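Local coordinates for cytokinin riboside 5'-monophosphate phosphoribohydrolase (Corynebacterium glutamicum, PDB 5ZBL), which is a member of the possible lysine decarboxylase family, with an alpha/beta fold built on a parallel sheet, at residues Leu10-Val15 against Asp44-Gly49. Sequence-based numbering, arbitrary orientation.
Sequences LQRVTV and DLVYGG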
ATOM      1  N   LEU A  10      -8.633   7.036  22.636  1.00 51.00           N
ATOM      2  CA  LEU A  10      -7.321   6.918  22.069  1.00 47.45           C
ATOM      3  C   LEU A  10      -6.303   6.554  23.153  1.00 47.65           C
ATOM      4  O   LEU A  10      -5.647   7.426  23.711  1.00 58.55           O
ATOM      5  CB  LEU A  10      -6.954   8.241  21.381  1.00 46.56           C
ATOM      6  CG  LEU A  10      -5.726   8.129  20.480  1.00 46.97           C
ATOM      7  CD1 LEU A  10      -6.090   7.399  19.201  1.00 50.35           C
ATOM      8  CD2 LEU A  10      -5.151   9.482  20.171  1.00 51.92           C
ATOM      9  N   GLN A  11      -6.150   5.263  23.412  1.00 43.43           N
ATOM     10  CA  GLN A  11      -5.173   4.745  24.386  1.00 48.16           C
ATOM     11  C   GLN A  11      -3.912   4.206  23.718  1.00 46.68           C
ATOM     12  O   GLN A  11      -2.814   4.271  24.295  1.00 38.32           O
ATOM     13  CB  GLN A  11      -5.848   3.688  25.274  1.00 56.06           C
ATOM     14  CG  GLN A  11      -7.187   4.217  25.807  1.00 65.75           C
ATOM     15  CD  GLN A  11      -7.670   3.522  27.053  1.00 72.10           C
ATOM     16  OE1 GLN A  11      -7.659   2.308  27.133  1.00 68.12           O
ATOM     17  NE2 GLN A  11      -8.123   4.300  28.026  1.00 79.89           N
ATOM     18  N   ARG A  12      -4.051   3.706  22.493  1.00 44.28           N
ATOM     19  CA  ARG A  12      -2.899   3.265  21.729  1.00 45.54           C
ATOM     20  C   ARG A  12      -2.941   3.833  20.353  1.00 41.68           C
ATOM     21  O   ARG A  12      -4.012   3.955  19.749  1.00 41.02           O
ATOM     22  CB  ARG A  12      -2.872   1.757  21.655  1.00 46.84           C
ATOM     23  CG  ARG A  12      -2.375   1.103  22.940  1.00 57.82           C
ATOM     24  CD  ARG A  12      -3.140  -0.163  23.238  1.00 64.71           C
ATOM     25  NE  ARG A  12      -4.557   0.179  23.451  1.00 74.24           N
ATOM     26  CZ  ARG A  12      -5.600  -0.622  23.228  1.00 72.57           C
ATOM     27  NH1 ARG A  12      -5.427  -1.862  22.760  1.00 67.48           N
ATOM     28  NH2 ARG A  12      -6.835  -0.163  23.471  1.00 76.04           N
ATOM     29  N   VAL A  13      -1.764   4.162  19.845  1.00 39.31           N
ATOM     30  CA  VAL A  13      -1.623   4.451  18.428  1.00 37.55           C
ATOM     31  C   VAL A  13      -0.713   3.463  17.753  1.00 36.46           C
ATOM     32  O   VAL A  13       0.405   3.155  18.251  1.00 37.90           O
ATOM     33  CB  VAL A  13      -1.096   5.865  18.118  1.00 42.28           C
ATOM     34  CG1 VAL A  13      -2.143   6.905  18.509  1.00 44.73           C
ATOM     35  CG2 VAL A  13       0.299   6.094  18.730  1.00 42.39           C
ATOM     36  N   THR A  14      -1.168   3.016  16.580  1.00 35.06           N
ATOM     37  CA  THR A  14      -0.396   2.103  15.750  1.00 35.60           C
ATOM     38  C   THR A  14       0.402   2.983  14.837  1.00 34.69           C
ATOM     39  O   THR A  14      -0.158   3.838  14.171  1.00 36.40           O
ATOM     40  CB  THR A  14      -1.309   1.151  14.961  1.00 34.95           C
ATOM     41  OG1 THR A  14      -1.976   0.301  15.882  1.00 35.09           O
ATOM     42  CG2 THR A  14      -0.529   0.259  14.012  1.00 34.59           C
ATOM     43  N   VAL A  15       1.702   2.805  14.834  1.00 31.05           N
ATOM     44  CA  VAL A  15       2.563   3.681  14.062  1.00 33.45           C
ATOM     45  C   VAL A  15       3.246   2.977  12.907  1.00 31.88           C
ATOM     46  O   VAL A  15       3.850   1.933  13.094  1.00 33.39           O
ATOM     47  CB  VAL A  15       3.588   4.391  14.938  1.00 33.42           C
ATOM     48  CG1 VAL A  15       4.477   5.296  14.088  1.00 33.86           C
ATOM     49  CG2 VAL A  15       2.844   5.247  15.956  1.00 37.50           C
ATOM     50  N   ASP A  44       0.080   4.892  24.395  1.00 38.82           N
ATOM     51  CA  ASP A  44       1.125   3.922  24.076  1.00 39.85           C
ATOM     52  C   ASP A  44       1.256   3.520  22.598  1.00 36.94           C
ATOM     53  O   ASP A  44       0.388   3.789  21.781  1.00 37.36           O
ATOM     54  CB  ASP A  44       0.929   2.688  24.948  1.00 46.86           C
ATOM     55  CG  ASP A  44       1.163   2.991  26.439  1.00 47.81           C
ATOM     56  OD1 ASP A  44       2.157   3.726  26.781  1.00 51.85           O
ATOM     57  OD2 ASP A  44       0.338   2.507  27.236  1.00 40.86           O
ATOM     58  N   LEU A  45       2.369   2.867  22.299  1.00 33.97           N
ATOM     59  CA  LEU A  45       2.810   2.518  20.935  1.00 31.89           C
ATOM     60  C   LEU A  45       2.454   1.085  20.529  1.00 29.30           C
ATOM     61  O   LEU A  45       2.759   0.120  21.231  1.00 29.86           O
ATOM     62  CB  LEU A  45       4.340   2.696  20.814  1.00 31.14           C
ATOM     63  CG  LEU A  45       5.008   2.288  19.493  1.00 34.64           C
ATOM     64  CD1 LEU A  45       4.362   3.021  18.330  1.00 36.62           C
ATOM     65  CD2 LEU A  45       6.489   2.573  19.491  1.00 32.73           C
ATOM     66  N   VAL A  46       1.834   0.945  19.382  1.00 27.89           N
ATOM     67  CA  VAL A  46       1.759  -0.341  18.722  1.00 28.64           C
ATOM     68  C   VAL A  46       2.487  -0.123  17.417  1.00 30.21           C
ATOM     69  O   VAL A  46       2.183   0.850  16.694  1.00 30.78           O
ATOM     70  CB  VAL A  46       0.342  -0.757  18.411  1.00 28.65           C
ATOM     71  CG1 VAL A  46       0.351  -2.123  17.758  1.00 29.79           C
ATOM     72  CG2 VAL A  46      -0.503  -0.776  19.696  1.00 32.38           C
ATOM     73  N   TYR A  47       3.433  -1.000  17.112  1.00 30.14           N
ATOM     74  CA  TYR A  47       4.205  -0.879  15.854  1.00 29.57           C
ATOM     75  C   TYR A  47       4.705  -2.249  15.415  1.00 31.51           C
ATOM     76  O   TYR A  47       4.427  -3.260  16.061  1.00 26.62           O
ATOM     77  CB  TYR A  47       5.331   0.156  15.990  1.00 29.75           C
ATOM     78  CG  TYR A  47       6.623  -0.400  16.555  1.00 32.35           C
ATOM     79  CD1 TYR A  47       6.636  -1.150  17.725  1.00 33.82           C
ATOM     80  CD2 TYR A  47       7.834  -0.157  15.938  1.00 32.80           C
ATOM     81  CE1 TYR A  47       7.800  -1.678  18.225  1.00 34.25           C
ATOM     82  CE2 TYR A  47       9.010  -0.678  16.446  1.00 32.20           C
ATOM     83  CZ  TYR A  47       8.986  -1.459  17.569  1.00 30.92           C
ATOM     84  OH  TYR A  47      10.154  -1.963  18.090  1.00 33.53           O
ATOM     85  N   GLY A  48       5.418  -2.288  14.280  1.00 35.78           N
ATOM     86  CA  GLY A  48       5.798  -3.521  13.665  1.00 31.36           C
ATOM     87  C   GLY A  48       6.984  -4.237  14.272  1.00 36.17           C
ATOM     88  O   GLY A  48       7.439  -5.221  13.685  1.00 40.07           O
ATOM     89  N   GLY A  49       7.506  -3.778  15.413  1.00 38.43           N
ATOM     90  CA  GLY A  49       8.550  -4.514  16.179  1.00 41.63           C
ATOM     91  C   GLY A  49      10.051  -4.444  15.813  1.00 41.86           C
ATOM     92  O   GLY A  49      10.888  -5.218  16.339  1.00 36.08           O
TER
HETATM   93  O   HOH W   1      -2.504   3.159  27.062  1.00 46.60           O
HETATM   94  O   HOH W   2       5.580  -0.127  12.642  1.00 35.70           O
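The carbonyl O of Val-46 is gripped from the neighbouring strand: Val-15 N donates a 2.7 Å hydrogen bond nearly in line with the C=O, and Thr-14 adds a weaker CA-H...O contact, its CA 3.0 Å from the same oxygen. Asp-44 O repeats the pattern two residues earlier, taking the N-H of Val-13 at 2.9 Å and the CA-H of Arg-12. In the other direction Val-46 N bonds to Val-13 O, and Asp-44 N to Gln-11 O at 3.0 Å. Water 1 also reaches that Gln-11 oxygen and lies close to Asp-44 OD2, while OD1 is held by the backbone N of Glu-68. On the face carrying Arg-12, Thr-14 and Val-46, the valine leans between the two side chains of the other strand, its CG2 toward Arg-12 CB and its CB 3.6 Å from Thr-14 OG1. That hydroxyl sits anti to the carbonyl carbon of its own residue (chi1 -66°) and hydrogen-bonds to Met-103 O. The CG of Arg-12 nears Asp-44 CB, but bends at chi2 and chi3 lead the guanidinium away, to a salt bridge with Asp-108. On the face of Val-13 and Leu-45, the leucine extends CD1 toward Val-15, two residues beyond its bridge partner Val-13, reaching Val-15 CG2 at 3.6 Å; the two side chains meet at about a right angle, and Leu-45 also packs on Val-58 and Phe-62 of helix 53-64. Beyond the last direct bond, water 2 donates to Val-15 O and accepts from Gly-48 N, bridging the strands as they part. Parallel strands 12-16 and 44-47, linked through helix 25-40, form a beta-alpha-beta unit in the middle of a Rossmann-like sheet, and 44-47 runs into a glycine-rich turn before helix 53-64.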